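Local coordinates for protein ochratoxinase (Aspergillus niger, PDB 4C65) that hydrolyses ochratoxin A to ochratoxin alpha and L-phenylalanine, acting as a zinc-dependent carboxypeptidase of the amidohydrolase superfamily that assembles as a homooctamer, at residues A147-I152 and K204-G209; G209-R214 and A308-L313; H245-A250 and L263-Y268; Y284-S289 and D315-A320. All blocks are in the same frame, centred on the assembly; numbering follows the deposited sequence. Where two conformers were deposited one is given.

Contact 1: residues A147-I152 and K204-G209; sequences AGHGDI and KVMASG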
loop_
_atom_site.group_PDB
_atom_site.type_symbol
_atom_site.label_atom_id
_atom_site.label_comp_id
_atom_site.label_asym_id
_atom_site.label_seq_id
_atom_site.Cartn_x
_atom_site.Cartn_y
_atom_site.Cartn_z
ATOM N N ALA A 147 -9.660 -20.749 -3.147
ATOM C CA ALA A 147 -10.517 -21.705 -3.908
ATOM C C ALA A 147 -11.022 -22.872 -3.059
ATOM O O ALA A 147 -11.411 -23.910 -3.573
ATOM C CB ALA A 147 -9.790 -22.231 -5.149
ATOM N N GLY A 148 -11.015 -22.684 -1.747
ATOM C CA GLY A 148 -11.585 -23.677 -0.828
ATOM C C GLY A 148 -12.997 -23.312 -0.437
ATOM O O GLY A 148 -13.579 -22.373 -0.967
ATOM N N HIS A 149 -13.553 -24.073 0.479
ATOM C CA HIS A 149 -14.955 -23.936 0.815
ATOM C C HIS A 149 -15.256 -22.643 1.539
ATOM O O HIS A 149 -16.358 -22.141 1.477
ATOM C CB HIS A 149 -15.428 -25.127 1.635
ATOM C CG HIS A 149 -16.869 -25.055 2.023
ATOM N ND1 HIS A 149 -17.867 -24.761 1.116
ATOM C CD2 HIS A 149 -17.485 -25.256 3.209
ATOM C CE1 HIS A 149 -19.038 -24.783 1.724
ATOM N NE2 HIS A 149 -18.831 -25.063 2.995
ATOM N N GLY A 150 -14.253 -22.080 2.187
ATOM C CA GLY A 150 -14.391 -20.758 2.752
ATOM C C GLY A 150 -14.258 -19.607 1.765
ATOM O O GLY A 150 -14.600 -18.480 2.118
ATOM N N ASP A 151 -13.784 -19.851 0.548
ATOM C CA ASP A 151 -13.605 -18.754 -0.400
ATOM C C ASP A 151 -14.969 -18.262 -0.934
ATOM O O ASP A 151 -15.924 -19.032 -1.009
ATOM C CB ASP A 151 -12.686 -19.201 -1.526
ATOM C CG ASP A 151 -12.031 -18.055 -2.251
ATOM O OD1 ASP A 151 -12.501 -16.888 -2.136
ATOM O OD2 ASP A 151 -11.050 -18.312 -2.993
ATOM N N ILE A 152 -15.081 -16.971 -1.228
ATOM C CA ILE A 152 -16.296 -16.396 -1.820
ATOM C C ILE A 152 -16.068 -16.283 -3.323
ATOM O O ILE A 152 -15.573 -15.292 -3.825
ATOM C CB ILE A 152 -16.638 -15.017 -1.245
ATOM C CG1 ILE A 152 -16.788 -15.109 0.258
ATOM C CG2 ILE A 152 -17.943 -14.504 -1.849
ATOM C CD1 ILE A 152 -16.715 -13.775 0.977
ATOM N N LYS A 204 -11.036 -24.594 13.311
ATOM C CA LYS A 204 -11.826 -25.207 12.227
ATOM C C LYS A 204 -11.136 -25.046 10.883
ATOM O O LYS A 204 -10.787 -23.940 10.498
ATOM C CB LYS A 204 -13.227 -24.573 12.189
ATOM C CG LYS A 204 -14.002 -24.685 10.892
ATOM C CD LYS A 204 -14.828 -25.939 10.756
ATOM C CE LYS A 204 -15.725 -25.577 9.529
ATOM N NZ LYS A 204 -16.686 -24.381 9.546
ATOM N N VAL A 205 -11.017 -26.154 10.137
ATOM C CA VAL A 205 -10.492 -26.130 8.757
ATOM C C VAL A 205 -11.517 -26.659 7.763
ATOM O O VAL A 205 -12.385 -27.458 8.122
ATOM C CB VAL A 205 -9.229 -26.982 8.562
ATOM C CG1 VAL A 205 -8.126 -26.452 9.425
ATOM C CG2 VAL A 205 -9.468 -28.446 8.889
ATOM N N MET A 206 -11.408 -26.181 6.518
ATOM C CA MET A 206 -12.145 -26.734 5.407
ATOM C C MET A 206 -11.189 -27.745 4.789
ATOM O O MET A 206 -10.150 -27.389 4.257
ATOM C CB MET A 206 -12.518 -25.643 4.421
ATOM C CG MET A 206 -13.327 -24.497 5.022
ATOM S SD MET A 206 -14.862 -25.012 5.823
ATOM C CE MET A 206 -15.762 -23.445 5.842
ATOM N N ALA A 207 -11.546 -29.013 4.902
ATOM C CA ALA A 207 -10.707 -30.089 4.449
ATOM C C ALA A 207 -11.316 -30.790 3.256
ATOM O O ALA A 207 -10.797 -31.808 2.797
ATOM C CB ALA A 207 -10.467 -31.058 5.580
ATOM N N SER A 208 -12.420 -30.254 2.747
ATOM C CA SER A 208 -12.962 -30.692 1.470
ATOM C C SER A 208 -13.910 -29.650 0.919
ATOM O O SER A 208 -14.196 -28.650 1.572
ATOM C CB SER A 208 -13.647 -32.069 1.599
ATOM O OG SER A 208 -14.902 -31.939 2.200
ATOM N N GLY A 209 -14.409 -29.891 -0.279
ATOM C CA GLY A 209 -15.356 -29.003 -0.898
ATOM C C GLY A 209 -16.674 -28.921 -0.163
ATOM O O GLY A 209 -16.944 -29.689 0.754
#
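At the end of TIM-barrel strand 203-206, two residues beyond the zinc-binding and active-site residue K204, M206 packs against H149 of the loop 147-152. The loop makes a type I turn from G148 to D151, closed by D151 N to G148 O. The D151 carboxylate also folds back on the start of the loop: A147 N donates to the anti lone pair of D151 OD2 at 2.8 Å.

H149 directs its CB toward the strand end, where it rests 3.7 Å from S208 O. The M206 chain bends at chi2 (-57°) and crosses the H149 side chain obliquely. Its CE lies 3.6 Å from H149 CD2. Its SD lies 4.8 Å from the ring centroid of H149, at the edge, 78° off the ring normal. This is a Met-aromatic contact made through the ring edge. Lower on the same chain, M206 CG packs 3.8 Å from G150 N.

Other partners fix the surroundings. The H149 ring stacks on that of H245, a ligand of the second zinc. S208 OG pairs with H247 N, and D151 OD1 forms a salt bridge with R197 of the second subunit.

The two segments meet by van der Waals packing, mainly of the M206 thioether on H149. No polar bond joins them directly. The stacking partner of H149 and the polar partner of S208 both lie outside, and M206 fills in beside a histidine that covers a zinc ligand.

Contact 2: residues G209-R214 and A308-L313; sequences GGVMSR and AKLQAL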
loop_
_atom_site.group_PDB
_atom_site.type_symbol
_atom_site.label_atom_id
_atom_site.label_comp_id
_atom_site.label_asym_id
_atom_site.label_seq_id
_atom_site.Cartn_x
_atom_site.Cartn_y
_atom_site.Cartn_z
ATOM N N GLY A 209 -14.409 -29.891 -0.279
ATOM C CA GLY A 209 -15.356 -29.003 -0.898
ATOM C C GLY A 209 -16.674 -28.921 -0.163
ATOM O O GLY A 209 -16.944 -29.689 0.754
ATOM N N GLY A 210 -17.498 -27.976 -0.601
ATOM C CA GLY A 210 -18.790 -27.720 -0.013
ATOM C C GLY A 210 -19.831 -28.678 -0.532
ATOM O O GLY A 210 -19.679 -29.246 -1.618
ATOM N N VAL A 211 -20.901 -28.826 0.258
ATOM C CA VAL A 211 -21.979 -29.799 0.001
ATOM C C VAL A 211 -22.666 -29.545 -1.349
ATOM O O VAL A 211 -22.991 -30.496 -2.070
ATOM C CB VAL A 211 -22.997 -29.878 1.185
ATOM C CG1 VAL A 211 -23.867 -28.618 1.318
ATOM C CG2 VAL A 211 -23.873 -31.116 1.069
ATOM N N MET A 212 -22.861 -28.266 -1.687
ATOM C CA MET A 212 -23.349 -27.841 -2.995
ATOM C C MET A 212 -22.099 -28.044 -3.948
ATOM O O MET A 212 -20.973 -27.545 -3.709
ATOM C CB MET A 212 -23.844 -26.376 -2.950
ATOM C CG MET A 212 -25.246 -26.013 -3.524
ATOM S SD MET A 212 -26.655 -27.098 -3.286
ATOM C CE MET A 212 -26.851 -27.048 -1.523
ATOM N N SER A 213 -22.249 -28.858 -4.984
ATOM C CA SER A 213 -21.094 -29.231 -5.865
ATOM C C SER A 213 -20.905 -28.215 -7.004
ATOM O O SER A 213 -20.624 -28.585 -8.136
ATOM C CB SER A 213 -21.283 -30.681 -6.368
ATOM O OG SER A 213 -20.114 -31.234 -6.956
ATOM N N ARG A 214 -21.017 -26.933 -6.654
ATOM C CA ARG A 214 -21.089 -25.838 -7.604
ATOM C C ARG A 214 -19.714 -25.239 -7.974
ATOM O O ARG A 214 -19.348 -25.172 -9.156
ATOM C CB ARG A 214 -22.014 -24.734 -7.026
ATOM C CG ARG A 214 -23.362 -25.068 -6.358
ATOM C CD ARG A 214 -24.151 -26.168 -7.067
ATOM N NE ARG A 214 -24.090 -26.096 -8.518
ATOM C CZ ARG A 214 -24.703 -25.231 -9.322
ATOM N NH1 ARG A 214 -25.494 -24.282 -8.851
ATOM N NH2 ARG A 214 -24.523 -25.335 -10.637
ATOM N N ALA A 308 -29.775 -34.709 -8.316
ATOM C CA ALA A 308 -29.444 -36.128 -8.180
ATOM C C ALA A 308 -28.136 -36.310 -7.402
ATOM O O ALA A 308 -28.010 -37.262 -6.623
ATOM C CB ALA A 308 -29.344 -36.807 -9.545
ATOM N N LYS A 309 -27.166 -35.422 -7.654
ATOM C CA LYS A 309 -25.886 -35.419 -6.931
ATOM C C LYS A 309 -26.094 -35.175 -5.461
ATOM O O LYS A 309 -25.469 -35.831 -4.633
ATOM C CB LYS A 309 -24.915 -34.335 -7.447
ATOM C CG LYS A 309 -23.746 -34.803 -8.323
ATOM C CD LYS A 309 -22.700 -33.701 -8.545
ATOM C CE LYS A 309 -22.292 -33.440 -10.020
ATOM N NZ LYS A 309 -20.901 -32.909 -10.191
ATOM N N LEU A 310 -26.951 -34.212 -5.151
ATOM C CA LEU A 310 -27.303 -33.895 -3.775
ATOM C C LEU A 310 -27.988 -35.047 -3.036
ATOM O O LEU A 310 -27.702 -35.285 -1.865
ATOM C CB LEU A 310 -28.212 -32.655 -3.717
ATOM C CG LEU A 310 -27.461 -31.311 -3.634
ATOM C CD1 LEU A 310 -28.372 -30.130 -3.941
ATOM C CD2 LEU A 310 -26.782 -31.138 -2.280
ATOM N N GLN A 311 -28.888 -35.744 -3.717
ATOM C CA GLN A 311 -29.570 -36.896 -3.130
ATOM C C GLN A 311 -28.633 -38.056 -2.869
ATOM O O GLN A 311 -28.763 -38.734 -1.857
ATOM C CB GLN A 311 -30.695 -37.375 -4.024
ATOM C CG GLN A 311 -31.964 -36.590 -3.841
ATOM C CD GLN A 311 -33.064 -37.077 -4.759
ATOM O OE1 GLN A 311 -32.887 -37.152 -5.981
ATOM N NE2 GLN A 311 -34.222 -37.385 -4.183
ATOM N N ALA A 312 -27.722 -38.293 -3.808
ATOM C CA ALA A 312 -26.706 -39.320 -3.681
ATOM C C ALA A 312 -25.872 -39.052 -2.443
ATOM O O ALA A 312 -25.572 -39.968 -1.679
ATOM C CB ALA A 312 -25.814 -39.347 -4.917
ATOM N N LEU A 313 -25.479 -37.795 -2.263
ATOM C CA LEU A 313 -24.692 -37.389 -1.097
ATOM C C LEU A 313 -25.507 -37.523 0.196
ATOM O O LEU A 313 -24.997 -37.998 1.186
ATOM C CB LEU A 313 -24.184 -35.950 -1.255
ATOM C CG LEU A 313 -23.220 -35.440 -0.170
ATOM C CD1 LEU A 313 -22.304 -34.373 -0.753
ATOM C CD2 LEU A 313 -23.960 -34.893 1.055
#
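V211 O faces two leucine methyls of helix segment 308-313. L310 CD2 lies 3.9 Å from V211 O, and L313 CD1 lies 4.2 Å from it. Both are van der Waals contacts, not bonds. They bring the loop 209-214 down on one side of helix 304-327.

The V211 side chain extends the patch. Its CG2 branch is anti to the backbone N, and this places CG2 3.8 Å from L313 CD2. The valine and L313 cross at about a right angle. M212 starts off directed away from the helix, but its chain folds back at chi2 (39°) and chi3 (64°). The sulfur thus returns to the helix, with M212 SD 3.5 Å from L310 CD1.

At the border of the patch, S213 points its CB at the helix. K309 CD passes 4.0 Å from S213 CB. The lysine head, K309 NZ, stays 3.7 Å from S213 OG, which is too long to count as a bond.

F294 of helix 288-297 packs on both V211 and L310, so the apolar patch reaches a second helix. V211 also touches H247, next to the zinc site. G210 N is held by D216 OD1.

The arrangement is that of a beta-alpha loop of a TIM barrel. The chain leaving strand 203-206 folds over a helix that lies farther along the barrel, by apolar packing at a partly exposed edge.

Contact 3: residues H245-A250 and L263-Y268; sequences HVHGKA and LEHVSY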
loop_
_atom_site.group_PDB
_atom_site.type_symbol
_atom_site.label_atom_id
_atom_site.label_comp_id
_atom_site.label_asym_id
_atom_site.label_seq_id
_atom_site.Cartn_x
_atom_site.Cartn_y
_atom_site.Cartn_z
ATOM N N HIS A 245 -14.204 -29.785 8.449
ATOM C CA HIS A 245 -15.266 -29.949 7.474
ATOM C C HIS A 245 -14.813 -30.959 6.432
ATOM O O HIS A 245 -13.889 -30.694 5.668
ATOM C CB HIS A 245 -15.578 -28.591 6.854
ATOM C CG HIS A 245 -16.413 -28.642 5.619
ATOM N ND1 HIS A 245 -17.724 -28.230 5.611
ATOM C CD2 HIS A 245 -16.110 -28.956 4.334
ATOM C CE1 HIS A 245 -18.214 -28.339 4.388
ATOM N NE2 HIS A 245 -17.251 -28.768 3.590
ATOM N N VAL A 246 -15.453 -32.127 6.409
ATOM C CA VAL A 246 -15.144 -33.189 5.424
ATOM C C VAL A 246 -16.383 -33.880 4.854
ATOM O O VAL A 246 -17.310 -34.245 5.585
ATOM C CB VAL A 246 -14.214 -34.274 6.019
ATOM C CG1 VAL A 246 -12.805 -33.741 6.183
ATOM C CG2 VAL A 246 -14.735 -34.782 7.353
ATOM N N HIS A 247 -16.396 -34.077 3.549
ATOM C CA HIS A 247 -17.448 -34.854 2.913
ATOM C C HIS A 247 -16.822 -36.089 2.283
ATOM O O HIS A 247 -16.987 -37.206 2.794
ATOM C CB HIS A 247 -18.200 -34.012 1.868
ATOM C CG HIS A 247 -19.124 -32.995 2.466
ATOM N ND1 HIS A 247 -20.269 -33.343 3.154
ATOM C CD2 HIS A 247 -19.071 -31.646 2.494
ATOM C CE1 HIS A 247 -20.872 -32.253 3.588
ATOM N NE2 HIS A 247 -20.169 -31.209 3.195
ATOM N N GLY A 248 -16.093 -35.896 1.192
ATOM C CA GLY A 248 -15.490 -37.013 0.485
ATOM C C GLY A 248 -14.474 -37.746 1.336
ATOM O O GLY A 248 -13.853 -37.156 2.214
ATOM N N LYS A 249 -14.281 -39.034 1.047
ATOM C CA LYS A 249 -13.318 -39.844 1.782
ATOM C C LYS A 249 -11.867 -39.303 1.705
ATOM O O LYS A 249 -11.139 -39.339 2.706
ATOM C CB LYS A 249 -13.363 -41.291 1.308
ATOM C CG LYS A 249 -12.689 -42.215 2.292
ATOM C CD LYS A 249 -12.939 -43.679 2.016
ATOM C CE LYS A 249 -11.961 -44.501 2.845
ATOM N NZ LYS A 249 -12.239 -45.946 2.714
ATOM N N ALA A 250 -11.456 -38.788 0.547
ATOM C CA ALA A 250 -10.116 -38.155 0.411
ATOM C C ALA A 250 -9.882 -37.123 1.529
ATOM O O ALA A 250 -8.838 -37.134 2.190
ATOM C CB ALA A 250 -9.954 -37.500 -0.949
ATOM N N LEU A 263 -14.661 -34.311 13.290
ATOM C CA LEU A 263 -14.990 -34.218 11.880
ATOM C C LEU A 263 -16.434 -33.850 11.737
ATOM O O LEU A 263 -17.296 -34.400 12.453
ATOM C CB LEU A 263 -14.735 -35.544 11.169
ATOM C CG LEU A 263 -13.316 -36.059 11.264
ATOM C CD1 LEU A 263 -13.240 -37.436 10.618
ATOM C CD2 LEU A 263 -12.325 -35.106 10.625
ATOM N N GLU A 264 -16.712 -32.969 10.782
ATOM C CA GLU A 264 -18.072 -32.534 10.534
ATOM C C GLU A 264 -18.621 -33.090 9.219
ATOM O O GLU A 264 -17.878 -33.201 8.245
ATOM C CB GLU A 264 -18.134 -31.016 10.552
ATOM C CG GLU A 264 -17.125 -30.374 11.466
ATOM C CD GLU A 264 -17.556 -30.667 12.900
ATOM O OE1 GLU A 264 -18.740 -30.373 13.216
ATOM O OE2 GLU A 264 -16.738 -31.178 13.709
ATOM N N HIS A 265 -19.913 -33.397 9.219
ATOM C CA HIS A 265 -20.619 -33.955 8.081
ATOM C C HIS A 265 -20.221 -35.399 7.833
ATOM O O HIS A 265 -21.054 -36.309 7.939
ATOM C CB HIS A 265 -20.431 -33.103 6.811
ATOM C CG HIS A 265 -20.447 -31.631 7.071
ATOM N ND1 HIS A 265 -21.532 -30.990 7.621
ATOM C CD2 HIS A 265 -19.500 -30.685 6.898
ATOM C CE1 HIS A 265 -21.254 -29.711 7.776
ATOM N NE2 HIS A 265 -20.029 -29.497 7.332
ATOM N N VAL A 266 -18.959 -35.595 7.471
ATOM C CA VAL A 266 -18.364 -36.909 7.315
ATOM C C VAL A 266 -19.176 -37.784 6.382
ATOM O O VAL A 266 -19.265 -38.994 6.569
ATOM C CB VAL A 266 -18.162 -37.624 8.663
ATOM C CG1 VAL A 266 -16.822 -38.333 8.662
ATOM C CG2 VAL A 266 -18.186 -36.657 9.837
ATOM N N SER A 267 -19.682 -37.177 5.318
ATOM C CA SER A 267 -20.666 -37.805 4.437
ATOM C C SER A 267 -20.266 -39.135 3.788
ATOM O O SER A 267 -21.141 -39.926 3.442
ATOM C CB SER A 267 -21.080 -36.813 3.341
ATOM O OG SER A 267 -21.545 -35.617 3.930
ATOM N N TYR A 268 -18.974 -39.377 3.577
ATOM C CA TYR A 268 -18.543 -40.623 2.924
ATOM C C TYR A 268 -17.735 -41.510 3.866
ATOM O O TYR A 268 -16.871 -42.270 3.438
ATOM C CB TYR A 268 -17.779 -40.310 1.608
ATOM C CG TYR A 268 -18.694 -39.822 0.527
ATOM C CD1 TYR A 268 -19.335 -40.719 -0.332
ATOM C CD2 TYR A 268 -18.968 -38.481 0.392
ATOM C CE1 TYR A 268 -20.209 -40.272 -1.309
ATOM C CE2 TYR A 268 -19.851 -38.028 -0.566
ATOM C CZ TYR A 268 -20.465 -38.927 -1.412
ATOM O OH TYR A 268 -21.327 -38.450 -2.357
#
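H245 and H265, ligands of the second zinc, bring their rings together at this contact. H245 ND1 lies 3.1 Å from H265 NE2. The ring centroids are 4.7 Å apart, and the planes stand oblique to each other at 76°. H247, two residues after H245, joins them. Its ring is nearly parallel to that of H265 (13°) but slid aside, so the rings barely overlap, and its CE1 rests 3.4 Å from H265 CB.

The next shell fixes the rings. H247 ND1 and S267 OG share a short hydrogen bond of 2.7 Å at the edge of the imidazole, which sets the ring rotation. H245 NE2 is held by G209 O, and H265 ND1 by T287 OG1.

Farther out, the backbones of neighbouring parallel strands carry the ligands. V246 N donates to E264 O at 3.2 Å, and V266 N donates to V246 O at 2.8 Å. A weak bond from Y268 N to H247 O follows where the segments leave the sheet. Behind the pair, V246 CG2 packs 3.9 Å from L263 CB. E264 turns its carboxylate away, to S243, R113 and H69.

H245 and H265 thus each give one ring nitrogen to a protein partner. The other nitrogens, H245 ND1 and H265 NE2, are brought close together, an arrangement consistent with both being directed at the same metal.

Contact 4: residues Y284-S289 and D315-A320; sequences YVATRS and DSHLKA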
loop_
_atom_site.group_PDB
_atom_site.type_symbol
_atom_site.label_atom_id
_atom_site.label_comp_id
_atom_site.label_asym_id
_atom_site.label_seq_id
_atom_site.Cartn_x
_atom_site.Cartn_y
_atom_site.Cartn_z
ATOM N N TYR A 284 -17.409 -37.574 15.856
ATOM C CA TYR A 284 -18.251 -37.546 14.671
ATOM C C TYR A 284 -19.414 -36.589 14.912
ATOM O O TYR A 284 -20.232 -36.814 15.805
ATOM C CB TYR A 284 -18.795 -38.941 14.389
ATOM C CG TYR A 284 -19.385 -39.202 12.997
ATOM C CD1 TYR A 284 -20.576 -38.622 12.592
ATOM C CD2 TYR A 284 -18.775 -40.101 12.124
ATOM C CE1 TYR A 284 -21.130 -38.902 11.344
ATOM C CE2 TYR A 284 -19.309 -40.385 10.875
ATOM C CZ TYR A 284 -20.488 -39.788 10.483
ATOM O OH TYR A 284 -21.019 -40.070 9.240
ATOM N N VAL A 285 -19.498 -35.545 14.093
ATOM C CA VAL A 285 -20.588 -34.598 14.143
ATOM C C VAL A 285 -21.260 -34.560 12.786
ATOM O O VAL A 285 -20.758 -33.939 11.844
ATOM C CB VAL A 285 -20.074 -33.207 14.521
ATOM C CG1 VAL A 285 -21.228 -32.220 14.631
ATOM C CG2 VAL A 285 -19.295 -33.291 15.826
ATOM N N ALA A 286 -22.429 -35.182 12.698
ATOM C CA ALA A 286 -23.069 -35.435 11.403
ATOM C C ALA A 286 -23.677 -34.190 10.726
ATOM O O ALA A 286 -23.622 -34.071 9.515
ATOM C CB ALA A 286 -24.123 -36.529 11.560
ATOM N N THR A 287 -24.223 -33.277 11.527
ATOM C CA THR A 287 -25.039 -32.144 11.040
ATOM C C THR A 287 -26.086 -32.578 10.026
ATOM O O THR A 287 -26.153 -32.063 8.922
ATOM C CB THR A 287 -24.191 -30.969 10.490
ATOM O OG1 THR A 287 -23.559 -31.341 9.270
ATOM C CG2 THR A 287 -23.111 -30.559 11.478
ATOM N N ARG A 288 -26.928 -33.526 10.426
ATOM C CA ARG A 288 -27.927 -34.084 9.528
ATOM C C ARG A 288 -28.976 -33.052 9.178
ATOM O O ARG A 288 -29.583 -33.140 8.115
ATOM C CB ARG A 288 -28.573 -35.345 10.135
ATOM C CG ARG A 288 -29.604 -36.049 9.247
ATOM C CD ARG A 288 -29.013 -36.580 7.955
ATOM N NE ARG A 288 -30.041 -37.070 7.054
ATOM C CZ ARG A 288 -29.799 -37.663 5.877
ATOM N NH1 ARG A 288 -28.556 -37.819 5.430
ATOM N NH2 ARG A 288 -30.802 -38.088 5.136
ATOM N N SER A 289 -29.172 -32.062 10.048
ATOM C CA SER A 289 -30.150 -30.985 9.792
ATOM C C SER A 289 -29.927 -30.306 8.447
ATOM O O SER A 289 -30.866 -30.062 7.699
ATOM C CB SER A 289 -30.108 -29.921 10.885
ATOM O OG SER A 289 -30.755 -30.372 12.060
ATOM N N ASP A 315 -27.898 -39.667 0.739
ATOM C CA ASP A 315 -27.926 -41.108 1.012
ATOM C C ASP A 315 -26.639 -41.624 1.613
ATOM O O ASP A 315 -26.681 -42.330 2.621
ATOM C CB ASP A 315 -28.222 -41.915 -0.252
ATOM C CG ASP A 315 -29.587 -41.625 -0.803
ATOM O OD1 ASP A 315 -30.326 -40.929 -0.121
ATOM O OD2 ASP A 315 -29.910 -41.994 -1.935
ATOM N N SER A 316 -25.500 -41.283 1.013
ATOM C CA SER A 316 -24.202 -41.640 1.587
ATOM C C SER A 316 -24.064 -41.116 2.995
ATOM O O SER A 316 -23.628 -41.834 3.891
ATOM C CB SER A 316 -23.063 -41.071 0.769
ATOM O OG SER A 316 -23.234 -41.422 -0.587
ATOM N N HIS A 317 -24.434 -39.854 3.185
ATOM C CA HIS A 317 -24.360 -39.207 4.494
ATOM C C HIS A 317 -25.191 -39.967 5.528
ATOM O O HIS A 317 -24.740 -40.161 6.657
ATOM C CB HIS A 317 -24.825 -37.747 4.401
ATOM C CG HIS A 317 -24.765 -37.011 5.699
ATOM N ND1 HIS A 317 -25.788 -37.055 6.621
ATOM C CD2 HIS A 317 -23.809 -36.224 6.235
ATOM C CE1 HIS A 317 -25.465 -36.333 7.674
ATOM N NE2 HIS A 317 -24.265 -35.816 7.466
ATOM N N LEU A 318 -26.380 -40.414 5.134
ATOM C CA LEU A 318 -27.255 -41.176 6.022
ATOM C C LEU A 318 -26.592 -42.500 6.404
ATOM O O LEU A 318 -26.544 -42.835 7.589
ATOM C CB LEU A 318 -28.620 -41.432 5.373
ATOM C CG LEU A 318 -29.656 -42.151 6.259
ATOM C CD1 LEU A 318 -29.992 -41.301 7.477
ATOM C CD2 LEU A 318 -30.908 -42.518 5.464
ATOM N N LYS A 319 -26.089 -43.248 5.409
ATOM C CA LYS A 319 -25.414 -44.540 5.667
ATOM C C LYS A 319 -24.204 -44.361 6.543
ATOM O O LYS A 319 -23.983 -45.148 7.459
ATOM C CB LYS A 319 -24.917 -45.211 4.394
ATOM C CG LYS A 319 -25.971 -45.720 3.428
ATOM C CD LYS A 319 -25.321 -46.572 2.309
ATOM C CE LYS A 319 -26.323 -46.918 1.222
ATOM N NZ LYS A 319 -26.240 -48.317 0.676
ATOM N N ALA A 320 -23.429 -43.315 6.269
ATOM C CA ALA A 320 -22.236 -43.018 7.044
ATOM C C ALA A 320 -22.586 -42.806 8.509
ATOM O O ALA A 320 -21.900 -43.319 9.404
ATOM C CB ALA A 320 -21.516 -41.805 6.467
HETATM O O HOH W 1 -31.091 -39.262 2.450
#
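R288 and H317 both carry CG anti to the backbone N (chi1 -178° and -179°), and R288 then bends at chi2 (63°). These torsions slide the two side chains past each other in opposite directions. They do so at a TIM-barrel beta-alpha junction, where the chain leaving strand 283-285 meets helix 304-327.

The H317 ring bridges the two elements. H317 NE2 donates to A286 O at 2.8 Å, with the oxygen in the ring plane. On the other side, R288 NH1 donates to H317 ND1 at 3.1 Å. That nitrogen lies in the guanidinium plane, and R288 CD packs alongside it, 3.5 Å from H317 ND1. An imidazole giving through NE2 and accepting through ND1 is most probably neutral.

A286 O has a second donor: T287 OG1 reaches it at 2.7 Å from the opposite face of the carbonyl plane. T287 OG1 also bonds to H265 ND1, which links this contact to the zinc site.

The guanidinium is well occupied. L318 CD1 sits 4.0 Å above its centre, on one face. R288 NE pairs with E292, and R288 NH1 also reaches A314 O. A water 2.9 Å from R288 NH2 relays to the helix by donating to D315 OD1. At the strand end, the Y284 hydroxyl abuts the helix directly, with Y284 OH 3.3 Å from A320 CB.

Contacts 1, 3 and 4 are buried and all reach the parallel sheet that runs from strand 203-206 to strand 331-332. Contact 2 is the partly exposed one. Contacts 1 and 2 share G209, and contacts 2 and 4 use successive parts of helix 304-327. Contact 3 touches contact 1 through S208 and H247, contact 2 through V211 and H247, and contact 4 through H265 and T287. Chemistry follows place. Contact 3 combines backbone strand bonds with one histidine-serine bond; in contact 4 both direct bonds across involve the H317 ring. Contact 1 sets a loop against a strand end and contact 2 a loop against a helix, both largely by side-chain packing that includes a methionine.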